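PDB 4LUN: nonsense-mediated mRNA decay protein 2 from Saccharomyces cerevisiae, which takes part in the nonsense-mediated decay of mRNAs with premature stop codons and binds Upf1 through its C-terminus, a region beyond this N-terminal MIF4G domain. Local coordinates for residues 186-189 and 190-194; 205-208 and 209-213; 235-238 and 239-243. One frame throughout, in Å; residues are numbered along the deposited sequence. Where two conformers were deposited one is given.

Contact 1: residues 186-189 and 190-194; sequences ILRE and ILNYK
Ile186 and Ile190 sit one turn apart on the same side of the helix, their side chains alongside each other and pointing the same way, with CG2 of Ile186 4.1 Å from CD1 of Ile190. In Ile190, CG1 stands between the backbone N and the carbonyl carbon (chi1 67°), which lays it 3.4 Å from Ile186 O. The same CD1 comes within 4.3 Å of Leu187 CD2, so it touches Ile186 and Leu187 alike. Leu187 CD2 also meets Leu191 CG at 4.2 Å.

Behind these side chains the helix comes to its end. Ile190 N gives a nearly straight bond to Ile186 O, and Leu191 N one to Leu187 O. The next amide shortens its step: Asn192 N bonds to Glu189 O (3.1 Å), reaching it from well above the carbonyl plane, and that oxygen also accepts from Asn122 ND2. Asn192 was deposited in two conformers. In one of them ND2 lies 2.6 Å from Arg188 O with the acceptor close to the amide plane, but so short a bond, resting on a single conformer, is doubtful.

Further out, Val140 of helix 130-152 and Ile203 of helix 201-210 pack on Ile190, Phe147 packs on Ile186, and Tyr193 OH bonds to Val125 O. Replacing Ile190 by an alanine would probably open a gap between Ile186, Leu187, Val140 and Ile203 and leave helices 130-152 and 201-210 less firmly joined to this one.

Regular i to i+4 bonds giving way to an i to i+3 bond, overlapping a type I turn from Ile190 to Tyr193, make up a helix C-terminus, here that of helix 182-190 in the all-helical, HEAT-repeat MIF4G domain.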
loop_
_atom_site.group_PDB
_atom_site.type_symbol
_atom_site.label_atom_id
_atom_site.label_comp_id
_atom_site.label_asym_id
_atom_site.label_seq_id
_atom_site.Cartn_x
_atom_site.Cartn_y
_atom_site.Cartn_z
ATOM N N ILE A 186 -7.952 1.924 4.243
ATOM C CA ILE A 186 -7.269 1.817 2.947
ATOM C C ILE A 186 -7.362 0.398 2.367
ATOM O O ILE A 186 -7.686 0.199 1.181
ATOM C CB ILE A 186 -5.800 2.231 3.115
ATOM C CG1 ILE A 186 -5.716 3.729 3.393
ATOM C CG2 ILE A 186 -4.963 1.899 1.856
ATOM C CD1 ILE A 186 -4.350 4.166 3.914
ATOM N N LEU A 187 -7.052 -0.603 3.177
ATOM C CA LEU A 187 -7.062 -1.971 2.663
ATOM C C LEU A 187 -8.466 -2.451 2.313
ATOM O O LEU A 187 -8.652 -3.163 1.320
ATOM C CB LEU A 187 -6.374 -2.916 3.638
ATOM C CG LEU A 187 -4.855 -2.814 3.546
ATOM C CD1 LEU A 187 -4.177 -3.279 4.837
ATOM C CD2 LEU A 187 -4.415 -3.662 2.357
ATOM N N ARG A 188 -9.461 -2.065 3.102
ATOM C CA ARG A 188 -10.831 -2.469 2.773
ATOM C C ARG A 188 -11.275 -1.937 1.412
ATOM O O ARG A 188 -12.056 -2.589 0.698
ATOM C CB ARG A 188 -11.825 -2.033 3.849
ATOM C CG ARG A 188 -13.148 -2.781 3.720
ATOM C CD ARG A 188 -13.805 -3.012 5.057
ATOM N NE ARG A 188 -14.544 -1.837 5.498
ATOM C CZ ARG A 188 -15.485 -1.866 6.436
ATOM N NH1 ARG A 188 -15.804 -3.011 7.021
ATOM N NH2 ARG A 188 -16.108 -0.749 6.780
ATOM N N GLU A 189 -10.790 -0.754 1.058
ATOM C CA GLU A 189 -11.067 -0.180 -0.255
ATOM C C GLU A 189 -10.318 -0.927 -1.368
ATOM O O GLU A 189 -10.937 -1.479 -2.262
ATOM C CB GLU A 189 -10.733 1.323 -0.283
ATOM C CG GLU A 189 -10.751 1.979 -1.689
ATOM C CD GLU A 189 -12.148 2.375 -2.167
ATOM O OE1 GLU A 189 -13.139 1.978 -1.514
ATOM O OE2 GLU A 189 -12.253 3.097 -3.193
ATOM N N ILE A 190 -8.991 -0.950 -1.301
ATOM C CA ILE A 190 -8.199 -1.443 -2.431
ATOM C C ILE A 190 -8.304 -2.957 -2.661
ATOM O O ILE A 190 -8.142 -3.430 -3.782
ATOM C CB ILE A 190 -6.725 -0.968 -2.361
ATOM C CG1 ILE A 190 -5.986 -1.600 -1.168
ATOM C CG2 ILE A 190 -6.667 0.577 -2.326
ATOM C CD1 ILE A 190 -4.554 -1.057 -1.007
ATOM N N LEU A 191 -8.613 -3.721 -1.619
ATOM C CA LEU A 191 -8.764 -5.153 -1.805
ATOM C C LEU A 191 -10.054 -5.493 -2.537
ATOM O O LEU A 191 -10.228 -6.625 -2.997
ATOM C CB LEU A 191 -8.730 -5.878 -0.465
ATOM C CG LEU A 191 -7.372 -5.843 0.225
ATOM C CD1 LEU A 191 -7.466 -6.563 1.566
ATOM C CD2 LEU A 191 -6.322 -6.496 -0.645
ATOM N N ASN A 192 -10.939 -4.505 -2.654
ATOM C CA ASN A 192 -12.288 -4.759 -3.157
ATOM C C ASN A 192 -12.602 -4.097 -4.501
ATOM O O ASN A 192 -13.750 -3.755 -4.791
ATOM C CB ASN A 192 -13.329 -4.376 -2.101
ATOM C CG ASN A 192 -13.395 -5.388 -0.961
ATOM O OD1 ASN A 192 -13.937 -6.483 -1.123
ATOM N ND2 ASN A 192 -12.833 -5.033 0.190
ATOM N N TYR A 193 -11.583 -3.923 -5.328
ATOM C CA TYR A 193 -11.829 -3.499 -6.701
ATOM C C TYR A 193 -11.719 -4.717 -7.610
ATOM O O TYR A 193 -10.638 -5.293 -7.751
ATOM C CB TYR A 193 -10.836 -2.431 -7.141
ATOM C CG TYR A 193 -11.010 -2.019 -8.589
ATOM C CD1 TYR A 193 -12.129 -1.295 -9.002
ATOM C CD2 TYR A 193 -10.058 -2.348 -9.541
ATOM C CE1 TYR A 193 -12.289 -0.918 -10.336
ATOM C CE2 TYR A 193 -10.211 -1.982 -10.871
ATOM C CZ TYR A 193 -11.328 -1.265 -11.262
ATOM O OH TYR A 193 -11.462 -0.897 -12.599
ATOM N N LYS A 194 -12.844 -5.121 -8.200
ATOM C CA LYS A 194 -12.885 -6.276 -9.104
ATOM C C LYS A 194 -12.276 -7.520 -8.458
ATOM O O LYS A 194 -11.487 -8.221 -9.084
ATOM C CB LYS A 194 -12.182 -5.966 -10.431
ATOM C CG LYS A 194 -12.795 -4.804 -11.201
ATOM C CD LYS A 194 -14.159 -5.178 -11.755
ATOM C CE LYS A 194 -14.083 -6.450 -12.569
ATOM N NZ LYS A 194 -15.276 -6.613 -13.448
#

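Contact 2: residues 205-208 and 209-213; sequences TAFI and KKFAP
Phe207 and Phe211 carry the tight part of this contact. Phe211 brings its CD2 corner over one face of the Phe207 ring, 3.6 Å from CE1, while the two side chains cross at about a right angle. The ring planes are 41° apart and the centroids 5.1 Å, an oblique pairing. With CG trans to its own nitrogen (chi1 -170°), Phe207 swings its ring forward along the helix to where Phe211 can rest on it. The backbone fixes the spacing: Phe211 N bonds to Phe207 O at 2.9 Å, although Phe211 is the first residue to leave helical geometry. Lys210 CG lies over one face of the Phe211 ring, towards its rim.

The exposed side, with Lys209 and Lys210, is looser; here the backbone bond from Lys210 N to Ala206 O is weak. Lys209, extended beyond CG, runs back along the helix past Thr205 O, with its CG 3.3 Å from that oxygen. Its NZ donates to a water at 3.1 Å, and the same water is 2.8 Å from Thr205 OG1, so a single water bridges the two polar ends.

Helix 130-152 supplies Leu144 and Thr148 against Phe207, and Trp222 from a loop covers part of Phe211. Ile208 faces Leu299 and Phe302 of helix 277-303, and Phe239 of helix 231-271 touches both Phe207 and Ile208, so this end of helix 201-210 meets three helices.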
loop_
_atom_site.group_PDB
_atom_site.type_symbol
_atom_site.label_atom_id
_atom_site.label_comp_id
_atom_site.label_asym_id
_atom_site.label_seq_id
_atom_site.Cartn_x
_atom_site.Cartn_y
_atom_site.Cartn_z
ATOM N N THR A 205 -1.181 -10.502 -0.244
ATOM C CA THR A 205 0.012 -11.312 0.010
ATOM C C THR A 205 1.270 -10.459 0.107
ATOM O O THR A 205 2.145 -10.714 0.933
ATOM C CB THR A 205 0.198 -12.442 -1.031
ATOM O OG1 THR A 205 0.274 -11.884 -2.347
ATOM C CG2 THR A 205 -0.979 -13.361 -0.985
ATOM N N ALA A 206 1.363 -9.436 -0.732
ATOM C CA ALA A 206 2.509 -8.539 -0.670
ATOM C C ALA A 206 2.545 -7.813 0.658
ATOM O O ALA A 206 3.619 -7.553 1.201
ATOM C CB ALA A 206 2.478 -7.529 -1.817
ATOM N N PHE A 207 1.371 -7.463 1.176
ATOM C CA PHE A 207 1.315 -6.680 2.406
ATOM C C PHE A 207 1.715 -7.503 3.623
ATOM O O PHE A 207 2.487 -7.044 4.465
ATOM C CB PHE A 207 -0.076 -6.062 2.605
ATOM C CG PHE A 207 -0.133 -5.044 3.716
ATOM C CD1 PHE A 207 0.373 -3.766 3.534
ATOM C CD2 PHE A 207 -0.695 -5.367 4.935
ATOM C CE1 PHE A 207 0.324 -2.828 4.552
ATOM C CE2 PHE A 207 -0.753 -4.438 5.962
ATOM C CZ PHE A 207 -0.238 -3.163 5.770
ATOM N N ILE A 208 1.220 -8.728 3.716
ATOM C CA ILE A 208 1.555 -9.550 4.877
ATOM C C ILE A 208 3.031 -9.936 4.879
ATOM O O ILE A 208 3.626 -10.067 5.942
ATOM C CB ILE A 208 0.685 -10.828 4.989
ATOM C CG1 ILE A 208 0.958 -11.806 3.835
ATOM C CG2 ILE A 208 -0.797 -10.465 5.088
ATOM C CD1 ILE A 208 0.068 -13.032 3.878
ATOM N N LYS A 209 3.623 -10.110 3.700
ATOM C CA LYS A 209 5.031 -10.508 3.628
ATOM C C LYS A 209 5.944 -9.402 4.130
ATOM O O LYS A 209 6.945 -9.665 4.795
ATOM C CB LYS A 209 5.428 -10.870 2.193
ATOM C CG LYS A 209 4.932 -12.220 1.710
ATOM C CD LYS A 209 5.152 -12.336 0.196
ATOM C CE LYS A 209 4.589 -13.628 -0.358
ATOM N NZ LYS A 209 4.518 -13.594 -1.849
ATOM N N LYS A 210 5.611 -8.161 3.792
ATOM C CA LYS A 210 6.447 -7.025 4.142
ATOM C C LYS A 210 6.172 -6.482 5.541
ATOM O O LYS A 210 7.059 -5.892 6.161
ATOM C CB LYS A 210 6.293 -5.915 3.095
ATOM C CG LYS A 210 7.352 -4.822 3.181
ATOM C CD LYS A 210 7.661 -4.235 1.812
ATOM C CE LYS A 210 8.466 -5.201 0.942
ATOM N NZ LYS A 210 9.833 -5.437 1.504
ATOM N N PHE A 211 4.952 -6.675 6.040
ATOM C CA PHE A 211 4.575 -6.097 7.327
ATOM C C PHE A 211 4.036 -7.131 8.303
ATOM O O PHE A 211 3.056 -6.893 9.007
ATOM C CB PHE A 211 3.587 -4.943 7.116
ATOM C CG PHE A 211 4.136 -3.846 6.245
ATOM C CD1 PHE A 211 5.078 -2.958 6.742
ATOM C CD2 PHE A 211 3.741 -3.721 4.922
ATOM C CE1 PHE A 211 5.596 -1.943 5.941
ATOM C CE2 PHE A 211 4.249 -2.724 4.116
ATOM C CZ PHE A 211 5.184 -1.829 4.616
ATOM N N ALA A 212 4.707 -8.284 8.340
ATOM C CA ALA A 212 4.285 -9.432 9.155
ATOM C C ALA A 212 3.978 -9.166 10.632
ATOM O O ALA A 212 3.026 -9.749 11.167
ATOM C CB ALA A 212 5.291 -10.580 9.020
ATOM N N PRO A 213 4.771 -8.308 11.304
ATOM C CA PRO A 213 4.430 -8.105 12.717
ATOM C C PRO A 213 3.023 -7.563 12.946
ATOM O O PRO A 213 2.502 -7.733 14.040
ATOM C CB PRO A 213 5.470 -7.083 13.189
ATOM C CG PRO A 213 6.624 -7.275 12.268
ATOM C CD PRO A 213 6.034 -7.629 10.945
HETATM O O HOH W 1 2.897 -11.376 -3.235
#

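Contact 3: residues 235-238 and 239-243; sequences LQSL and FKNFI
The Phe239 ring lies obliquely beside the preceding turn, its CD2 3.3 Å from Leu235 O and its CB 3.4 Å from the same oxygen. That carbonyl is already taken up by Phe239 N at 2.9 Å, so the ring flanks a satisfied acceptor. The ring also meets that of Phe215, with the planes at about 55°. Phe242 brings its ring against that of Phe195, while its CB sits 3.4 Å from Leu238 O.

On the exposed side the flat group is the Asn241 amide. With CG placed beside the backbone N (chi1 -84°), the side chain folds back so that ND2 donates to Ser237 O at 2.9 Å. This donor stands above the carbonyl plane, 48° out of it, and Asn241 N reaches the same oxygen from the opposite face at 3.0 Å. Lys240 meanwhile lays its CG 3.3 Å from Gln236 O.

The chemistry divides helix 231-271 lengthwise. Phe239, Phe242 and Leu235 line the buried side, with Leu238 at its margin, while on the outer side one carbonyl oxygen holds two donors of a single asparagine, which probably limits how freely that amide can turn.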
loop_
_atom_site.group_PDB
_atom_site.type_symbol
_atom_site.label_atom_id
_atom_site.label_comp_id
_atom_site.label_asym_id
_atom_site.label_seq_id
_atom_site.Cartn_x
_atom_site.Cartn_y
_atom_site.Cartn_z
ATOM N N LEU A 235 -6.938 -5.510 11.425
ATOM C CA LEU A 235 -6.292 -6.093 10.256
ATOM C C LEU A 235 -6.442 -7.614 10.204
ATOM O O LEU A 235 -6.602 -8.203 9.130
ATOM C CB LEU A 235 -4.806 -5.727 10.223
ATOM C CG LEU A 235 -4.471 -4.279 9.910
ATOM C CD1 LEU A 235 -2.951 -4.117 9.957
ATOM C CD2 LEU A 235 -5.025 -3.875 8.534
ATOM N N GLN A 236 -6.361 -8.258 11.358
ATOM C CA GLN A 236 -6.548 -9.700 11.422
ATOM C C GLN A 236 -7.967 -10.065 10.981
ATOM O O GLN A 236 -8.164 -11.023 10.240
ATOM C CB GLN A 236 -6.241 -10.219 12.836
ATOM C CG GLN A 236 -4.837 -10.841 12.993
ATOM C CD GLN A 236 -3.820 -9.931 13.682
ATOM O OE1 GLN A 236 -3.285 -8.992 13.077
ATOM N NE2 GLN A 236 -3.530 -10.221 14.949
ATOM N N SER A 237 -8.950 -9.288 11.423
ATOM C CA SER A 237 -10.343 -9.532 11.040
ATOM C C SER A 237 -10.526 -9.347 9.542
ATOM O O SER A 237 -11.136 -10.187 8.859
ATOM C CB SER A 237 -11.287 -8.581 11.774
ATOM O OG SER A 237 -12.598 -8.671 11.232
ATOM N N LEU A 238 -9.999 -8.244 9.023
ATOM C CA LEU A 238 -10.099 -7.952 7.602
ATOM C C LEU A 238 -9.461 -9.030 6.747
ATOM O O LEU A 238 -10.034 -9.463 5.741
ATOM C CB LEU A 238 -9.426 -6.613 7.297
ATOM C CG LEU A 238 -9.431 -6.108 5.854
ATOM C CD1 LEU A 238 -10.857 -5.946 5.365
ATOM C CD2 LEU A 238 -8.671 -4.786 5.766
ATOM N N PHE A 239 -8.277 -9.484 7.145
ATOM C CA PHE A 239 -7.565 -10.439 6.310
ATOM C C PHE A 239 -8.146 -11.844 6.410
ATOM O O PHE A 239 -8.171 -12.567 5.423
ATOM C CB PHE A 239 -6.051 -10.418 6.577
ATOM C CG PHE A 239 -5.326 -9.355 5.808
ATOM C CD1 PHE A 239 -4.351 -9.688 4.870
ATOM C CD2 PHE A 239 -5.662 -8.017 5.962
ATOM C CE1 PHE A 239 -3.702 -8.701 4.148
ATOM C CE2 PHE A 239 -5.012 -7.024 5.235
ATOM C CZ PHE A 239 -4.021 -7.372 4.327
ATOM N N LYS A 240 -8.637 -12.223 7.588
ATOM C CA LYS A 240 -9.302 -13.519 7.739
ATOM C C LYS A 240 -10.608 -13.575 6.937
ATOM O O LYS A 240 -10.916 -14.589 6.328
ATOM C CB LYS A 240 -9.508 -13.857 9.221
ATOM C CG LYS A 240 -8.210 -14.320 9.895
ATOM C CD LYS A 240 -8.418 -14.698 11.354
ATOM C CE LYS A 240 -7.087 -14.788 12.098
ATOM N NZ LYS A 240 -6.281 -15.973 11.691
ATOM N N ASN A 241 -11.354 -12.472 6.903
ATOM C CA ASN A 241 -12.495 -12.396 5.993
ATOM C C ASN A 241 -12.081 -12.484 4.528
ATOM O O ASN A 241 -12.752 -13.127 3.724
ATOM C CB ASN A 241 -13.285 -11.115 6.215
ATOM C CG ASN A 241 -14.280 -11.249 7.344
ATOM O OD1 ASN A 241 -15.305 -11.917 7.199
ATOM N ND2 ASN A 241 -13.976 -10.634 8.481
ATOM N N PHE A 242 -10.969 -11.844 4.199
ATOM C CA PHE A 242 -10.476 -11.845 2.825
ATOM C C PHE A 242 -10.020 -13.246 2.462
ATOM O O PHE A 242 -10.190 -13.698 1.334
ATOM C CB PHE A 242 -9.335 -10.836 2.680
ATOM C CG PHE A 242 -8.895 -10.631 1.259
ATOM C CD1 PHE A 242 -9.602 -9.787 0.409
ATOM C CD2 PHE A 242 -7.776 -11.273 0.785
ATOM C CE1 PHE A 242 -9.196 -9.600 -0.901
ATOM C CE2 PHE A 242 -7.359 -11.103 -0.529
ATOM C CZ PHE A 242 -8.073 -10.252 -1.373
ATOM N N ILE A 243 -9.429 -13.939 3.420
ATOM C CA ILE A 243 -8.979 -15.303 3.172
ATOM C C ILE A 243 -10.164 -16.245 2.938
ATOM O O ILE A 243 -10.116 -17.089 2.041
ATOM C CB ILE A 243 -8.072 -15.804 4.310
ATOM C CG1 ILE A 243 -6.744 -15.058 4.286
ATOM C CG2 ILE A 243 -7.826 -17.308 4.165
ATOM C CD1 ILE A 243 -5.888 -15.344 5.509
#

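Contacts 1, 2 and 3 follow in series along the chain, at the C-terminal ends of helices 182-190 and 201-210 and within helix 231-271, all within the MIF4G domain. The centres of contacts 1 and 2 lie about 16 Å apart, those of contacts 1 and 3 about 12 Å, and those of contacts 2 and 3 about 13 Å; each contact touches the other two. Leu187 of contact 1 meets Phe207 of contact 2 as well as Leu235, Leu238 and Phe239 of contact 3, and Phe239 in turn packs on Phe207 and Ile208. Three separate helices thus share one apolar core, consistent with the HEAT-repeat character of the domain, while Arg188, Lys209, Lys210, Lys240 and Asn241 are exposed.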